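Local coordinates for O-succinylhomoserine sulfhydrylase (Mycobacterium tuberculosis, PDB 3NDN), which probably catalyses the pyridoxal phosphate-dependent formation of homocysteine from O-succinylhomoserine and hydrogen sulfide in methionine biosynthesis, at residues Leu116-Phe130 with Trp159-Glu173. Sequence-based numbering, arbitrary orientation.
Sequences LLGAGDRLVAARSLF and WERALSVPTQAVFFE
Strands 122-126 and 169-173 run parallel, their axes 4.8 Å apart and inclined by 18°, joined by backbone bonds from Val124 N to Ala169 O, Phe171 N to Val124 O and Ala126 N to Phe171 O. Where the pairing begins, Arg122 O accepts from both Gln168 N and Ala169 N, while the bent side chain of Gln168 brings OE1 back to accept from Arg122 N (2.8 Å), the donor lying in the plane of the Gln168 carbonyl. The Arg122 side chain, extended from CG to NE with CG anti to the backbone N (chi1 -177°), crosses to the end of helix 156-162. There NH1 donates to Ala162 O (2.9 Å, 160° at the hydrogen) and to Thr167 OG1 (2.9 Å), both close to the guanidinium plane, and a methyl of Val165, CG2, lies over the centre of one guanidinium face, 3.5 Å above the plane. Thr167 OG1 in turn donates to Val165 O, tying this loop together. Val124 forks over the helix end: CG1 meets Ala162 CB and Trp159 CZ3 (3.9 Å), CG2 meets Leu163 CD2 and Thr167 CG2. On the other face, Leu123 CD1 packs against Ala169 CB and Phe171 CB. At the far end the Glu173 carboxylate accepts a hydrogen bond from the backbone N of Phe130, the N-cap residue of helix 131-143, on the syn side of OE2 (2.9 Å), and one water joins Ser128 O to Glu173 O. The pair forms part of the mainly parallel seven-stranded sheet in the large domain of a fold-type I (aspartate aminotransferase-like) PLP enzyme: strand 147-151 flanks 122-126, strand 198-202 flanks 169-173, helix 131-143 packs on Leu123 and Phe171, and helix 185-194 on Trp159 and Phe172.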
loop_
_atom_site.group_PDB
_atom_site.type_symbol
_atom_site.label_atom_id
_atom_site.label_comp_id
_atom_site.label_asym_id
_atom_site.label_seq_id
_atom_site.Cartn_x
_atom_site.Cartn_y
_atom_site.Cartn_z
ATOM N N LEU A 116 22.163 26.398 -4.234
ATOM C CA LEU A 116 23.396 27.056 -4.705
ATOM C C LEU A 116 23.177 28.534 -5.060
ATOM O O LEU A 116 24.153 29.302 -5.200
ATOM C CB LEU A 116 23.956 26.315 -5.932
ATOM C CG LEU A 116 24.454 24.861 -5.780
ATOM C CD1 LEU A 116 24.664 24.212 -7.150
ATOM C CD2 LEU A 116 25.748 24.802 -4.962
ATOM N N LEU A 117 21.913 28.928 -5.217
ATOM C CA LEU A 117 21.573 30.206 -5.867
ATOM C C LEU A 117 20.554 31.096 -5.128
ATOM O O LEU A 117 19.341 30.849 -5.169
ATOM C CB LEU A 117 21.094 29.964 -7.308
ATOM C CG LEU A 117 21.997 29.259 -8.324
ATOM C CD1 LEU A 117 21.162 28.759 -9.483
ATOM C CD2 LEU A 117 23.131 30.193 -8.827
ATOM N N GLY A 118 21.062 32.143 -4.477
ATOM C CA GLY A 118 20.211 33.201 -3.904
ATOM C C GLY A 118 20.149 34.441 -4.796
ATOM O O GLY A 118 20.724 34.463 -5.897
ATOM N N ALA A 119 19.423 35.462 -4.344
ATOM C CA ALA A 119 19.376 36.740 -5.062
ATOM C C ALA A 119 20.792 37.238 -5.342
ATOM O O ALA A 119 21.618 37.316 -4.434
ATOM C CB ALA A 119 18.565 37.783 -4.263
ATOM N N GLY A 120 21.082 37.525 -6.610
ATOM C CA GLY A 120 22.395 38.079 -6.997
ATOM C C GLY A 120 23.434 37.080 -7.491
ATOM O O GLY A 120 24.427 37.468 -8.114
ATOM N N ASP A 121 23.211 35.794 -7.206
ATOM C CA ASP A 121 24.085 34.723 -7.689
ATOM C C ASP A 121 23.872 34.453 -9.178
ATOM O O ASP A 121 22.885 34.906 -9.751
ATOM C CB ASP A 121 23.879 33.448 -6.866
ATOM C CG ASP A 121 24.383 33.588 -5.434
ATOM O OD1 ASP A 121 25.440 34.229 -5.215
ATOM O OD2 ASP A 121 23.725 33.049 -4.523
ATOM N N ARG A 122 24.796 33.715 -9.794
ATOM C CA ARG A 122 24.865 33.569 -11.262
ATOM C C ARG A 122 24.839 32.094 -11.712
ATOM O O ARG A 122 25.607 31.280 -11.194
ATOM C CB ARG A 122 26.146 34.247 -11.772
ATOM C CG ARG A 122 26.347 34.265 -13.297
ATOM C CD ARG A 122 27.518 35.201 -13.696
ATOM N NE ARG A 122 27.472 35.566 -15.117
ATOM C CZ ARG A 122 28.075 34.889 -16.089
ATOM N NH1 ARG A 122 28.803 33.816 -15.803
ATOM N NH2 ARG A 122 27.964 35.296 -17.349
ATOM N N LEU A 123 23.974 31.787 -12.687
ATOM C CA LEU A 123 23.831 30.435 -13.271
ATOM C C LEU A 123 24.141 30.442 -14.770
ATOM O O LEU A 123 23.686 31.332 -15.485
ATOM C CB LEU A 123 22.390 29.901 -13.036
ATOM C CG LEU A 123 21.832 28.709 -13.843
ATOM C CD1 LEU A 123 22.597 27.422 -13.549
ATOM C CD2 LEU A 123 20.330 28.483 -13.607
ATOM N N VAL A 124 24.924 29.464 -15.236
ATOM C CA VAL A 124 25.097 29.225 -16.678
ATOM C C VAL A 124 24.484 27.865 -17.065
ATOM O O VAL A 124 24.899 26.823 -16.557
ATOM C CB VAL A 124 26.586 29.311 -17.108
ATOM C CG1 VAL A 124 26.749 28.996 -18.591
ATOM C CG2 VAL A 124 27.152 30.704 -16.799
ATOM N N ALA A 125 23.513 27.877 -17.975
ATOM C CA ALA A 125 22.777 26.649 -18.308
ATOM C C ALA A 125 22.750 26.397 -19.802
ATOM O O ALA A 125 22.761 27.348 -20.572
ATOM C CB ALA A 125 21.347 26.742 -17.777
ATOM N N ALA A 126 22.718 25.125 -20.210
ATOM C CA ALA A 126 22.446 24.761 -21.614
ATOM C C ALA A 126 20.985 25.080 -21.946
ATOM O O ALA A 126 20.127 25.059 -21.060
ATOM C CB ALA A 126 22.734 23.285 -21.861
ATOM N N ARG A 127 20.707 25.363 -23.217
ATOM C CA ARG A 127 19.370 25.779 -23.662
ATOM C C ARG A 127 18.445 24.588 -23.929
ATOM O O ARG A 127 17.225 24.703 -23.770
ATOM C CB ARG A 127 19.461 26.680 -24.915
ATOM C CG ARG A 127 18.233 27.578 -25.124
ATOM C CD ARG A 127 18.403 28.562 -26.294
ATOM N NE ARG A 127 19.138 29.781 -25.934
ATOM C CZ ARG A 127 20.410 30.031 -26.261
ATOM N NH1 ARG A 127 21.128 29.153 -26.956
ATOM N NH2 ARG A 127 20.974 31.172 -25.887
ATOM N N SER A 128 19.021 23.447 -24.308
ATOM C CA SER A 128 18.224 22.277 -24.709
ATOM C C SER A 128 17.850 21.397 -23.525
ATOM O O SER A 128 18.503 20.372 -23.266
ATOM C CB SER A 128 18.944 21.453 -25.782
ATOM O OG SER A 128 19.006 22.165 -27.009
ATOM N N LEU A 129 16.793 21.803 -22.823
ATOM C CA LEU A 129 16.367 21.149 -21.583
ATOM C C LEU A 129 14.928 20.625 -21.626
ATOM O O LEU A 129 14.115 21.060 -22.454
ATOM C CB LEU A 129 16.529 22.106 -20.390
ATOM C CG LEU A 129 17.885 22.797 -20.137
ATOM C CD1 LEU A 129 17.753 23.921 -19.120
ATOM C CD2 LEU A 129 18.965 21.807 -19.687
ATOM N N PHE A 130 14.638 19.677 -20.732
ATOM C CA PHE A 130 13.265 19.286 -20.346
ATOM C C PHE A 130 12.443 20.558 -20.093
ATOM O O PHE A 130 12.900 21.456 -19.386
ATOM C CB PHE A 130 13.356 18.457 -19.059
ATOM C CG PHE A 130 12.063 17.777 -18.627
ATOM C CD1 PHE A 130 11.420 16.860 -19.454
ATOM C CD2 PHE A 130 11.553 17.993 -17.343
ATOM C CE1 PHE A 130 10.238 16.204 -19.034
ATOM C CE2 PHE A 130 10.381 17.351 -16.905
ATOM C CZ PHE A 130 9.721 16.449 -17.755
ATOM N N TRP A 159 30.546 28.045 -23.955
ATOM C CA TRP A 159 30.806 27.717 -22.552
ATOM C C TRP A 159 31.990 28.548 -22.032
ATOM O O TRP A 159 31.943 29.089 -20.922
ATOM C CB TRP A 159 31.109 26.217 -22.378
ATOM C CG TRP A 159 29.895 25.260 -22.387
ATOM C CD1 TRP A 159 29.567 24.363 -23.373
ATOM C CD2 TRP A 159 28.898 25.095 -21.354
ATOM N NE1 TRP A 159 28.429 23.659 -23.022
ATOM C CE2 TRP A 159 27.996 24.091 -21.795
ATOM C CE3 TRP A 159 28.676 25.702 -20.107
ATOM C CZ2 TRP A 159 26.880 23.682 -21.030
ATOM C CZ3 TRP A 159 27.562 25.301 -19.345
ATOM C CH2 TRP A 159 26.684 24.292 -19.809
ATOM N N GLU A 160 33.050 28.643 -22.834
ATOM C CA GLU A 160 34.241 29.385 -22.422
ATOM C C GLU A 160 33.925 30.870 -22.194
ATOM O O GLU A 160 34.301 31.432 -21.160
ATOM C CB GLU A 160 35.397 29.186 -23.414
ATOM C CG GLU A 160 36.710 29.822 -22.960
ATOM C CD GLU A 160 37.942 29.124 -23.523
ATOM O OE1 GLU A 160 37.821 28.365 -24.513
ATOM O OE2 GLU A 160 39.042 29.338 -22.965
ATOM N N ARG A 161 33.199 31.481 -23.130
ATOM C CA ARG A 161 32.814 32.902 -23.018
ATOM C C ARG A 161 31.893 33.203 -21.828
ATOM O O ARG A 161 32.094 34.192 -21.126
ATOM C CB ARG A 161 32.215 33.430 -24.331
ATOM C CG ARG A 161 33.241 33.505 -25.477
ATOM C CD ARG A 161 32.724 34.282 -26.694
ATOM N NE ARG A 161 31.619 33.606 -27.391
ATOM C CZ ARG A 161 31.763 32.687 -28.349
ATOM N NH1 ARG A 161 32.970 32.297 -28.744
ATOM N NH2 ARG A 161 30.691 32.146 -28.912
ATOM N N ALA A 162 30.889 32.357 -21.603
ATOM C CA ALA A 162 29.973 32.533 -20.464
ATOM C C ALA A 162 30.656 32.335 -19.115
ATOM O O ALA A 162 30.262 32.960 -18.128
ATOM C CB ALA A 162 28.769 31.602 -20.587
ATOM N N LEU A 163 31.669 31.468 -19.075
ATOM C CA LEU A 163 32.390 31.157 -17.833
ATOM C C LEU A 163 33.718 31.937 -17.653
ATOM O O LEU A 163 34.644 31.468 -16.982
ATOM C CB LEU A 163 32.619 29.633 -17.704
ATOM C CG LEU A 163 31.386 28.724 -17.484
ATOM C CD1 LEU A 163 31.744 27.244 -17.655
ATOM C CD2 LEU A 163 30.700 28.963 -16.126
ATOM N N SER A 164 33.804 33.129 -18.235
ATOM C CA SER A 164 35.018 33.942 -18.102
ATOM C C SER A 164 34.935 34.942 -16.932
ATOM O O SER A 164 35.856 35.732 -16.714
ATOM C CB SER A 164 35.352 34.644 -19.417
ATOM O OG SER A 164 34.362 35.604 -19.724
ATOM N N VAL A 165 33.831 34.899 -16.188
ATOM C CA VAL A 165 33.666 35.669 -14.941
ATOM C C VAL A 165 33.186 34.727 -13.818
ATOM O O VAL A 165 32.635 33.670 -14.124
ATOM C CB VAL A 165 32.674 36.866 -15.107
ATOM C CG1 VAL A 165 33.193 37.889 -16.130
ATOM C CG2 VAL A 165 31.266 36.385 -15.470
ATOM N N PRO A 166 33.401 35.095 -12.527
ATOM C CA PRO A 166 32.953 34.234 -11.409
ATOM C C PRO A 166 31.487 33.815 -11.504
ATOM O O PRO A 166 30.618 34.645 -11.803
ATOM C CB PRO A 166 33.188 35.100 -10.167
ATOM C CG PRO A 166 34.347 36.003 -10.568
ATOM C CD PRO A 166 34.166 36.267 -12.047
ATOM N N THR A 167 31.240 32.530 -11.242
ATOM C CA THR A 167 29.935 31.880 -11.436
ATOM C C THR A 167 29.661 30.929 -10.247
ATOM O O THR A 167 30.608 30.375 -9.663
ATOM C CB THR A 167 29.922 31.137 -12.814
ATOM O OG1 THR A 167 30.152 32.091 -13.868
ATOM C CG2 THR A 167 28.606 30.388 -13.081
ATOM N N GLN A 168 28.384 30.767 -9.876
ATOM C CA GLN A 168 27.994 29.891 -8.752
ATOM C C GLN A 168 27.566 28.468 -9.170
ATOM O O GLN A 168 27.922 27.493 -8.499
ATOM C CB GLN A 168 26.892 30.544 -7.896
ATOM C CG GLN A 168 27.397 31.547 -6.853
ATOM C CD GLN A 168 27.866 32.857 -7.481
ATOM O OE1 GLN A 168 27.168 33.444 -8.317
ATOM N NE2 GLN A 168 29.056 33.310 -7.093
ATOM N N ALA A 169 26.819 28.353 -10.271
ATOM C CA ALA A 169 26.308 27.049 -10.730
ATOM C C ALA A 169 26.307 26.887 -12.249
ATOM O O ALA A 169 26.184 27.865 -12.981
ATOM C CB ALA A 169 24.906 26.776 -10.156
ATOM N N VAL A 170 26.462 25.632 -12.689
ATOM C CA VAL A 170 26.318 25.203 -14.085
ATOM C C VAL A 170 25.293 24.036 -14.126
ATOM O O VAL A 170 25.369 23.120 -13.294
ATOM C CB VAL A 170 27.690 24.755 -14.653
ATOM C CG1 VAL A 170 27.542 23.865 -15.902
ATOM C CG2 VAL A 170 28.585 25.993 -14.964
ATOM N N PHE A 171 24.343 24.073 -15.064
ATOM C CA PHE A 171 23.321 22.998 -15.198
ATOM C C PHE A 171 23.163 22.549 -16.666
ATOM O O PHE A 171 23.025 23.392 -17.545
ATOM C CB PHE A 171 21.962 23.483 -14.654
ATOM C CG PHE A 171 20.845 22.452 -14.753
ATOM C CD1 PHE A 171 20.826 21.342 -13.921
ATOM C CD2 PHE A 171 19.828 22.588 -15.699
ATOM C CE1 PHE A 171 19.802 20.374 -14.019
ATOM C CE2 PHE A 171 18.794 21.632 -15.797
ATOM C CZ PHE A 171 18.788 20.524 -14.953
ATOM N N PHE A 172 23.171 21.232 -16.926
ATOM C CA PHE A 172 22.834 20.683 -18.260
ATOM C C PHE A 172 22.330 19.224 -18.182
ATOM O O PHE A 172 22.520 18.567 -17.155
ATOM C CB PHE A 172 24.017 20.791 -19.254
ATOM C CG PHE A 172 25.282 20.046 -18.826
ATOM C CD1 PHE A 172 25.465 18.700 -19.140
ATOM C CD2 PHE A 172 26.305 20.716 -18.146
ATOM C CE1 PHE A 172 26.633 18.009 -18.751
ATOM C CE2 PHE A 172 27.481 20.044 -17.748
ATOM C CZ PHE A 172 27.652 18.680 -18.052
ATOM N N GLU A 173 21.684 18.761 -19.259
ATOM C CA GLU A 173 21.333 17.342 -19.483
ATOM C C GLU A 173 22.140 16.818 -20.674
ATOM O O GLU A 173 22.387 17.571 -21.625
ATOM C CB GLU A 173 19.849 17.180 -19.850
ATOM C CG GLU A 173 18.829 17.698 -18.832
ATOM C CD GLU A 173 17.446 17.949 -19.456
ATOM O OE1 GLU A 173 17.095 17.279 -20.466
ATOM O OE2 GLU A 173 16.710 18.820 -18.935
HETATM O O HOH W 1 21.286 19.987 -22.354
HETATM O O HOH W 2 16.620 17.939 -23.152
#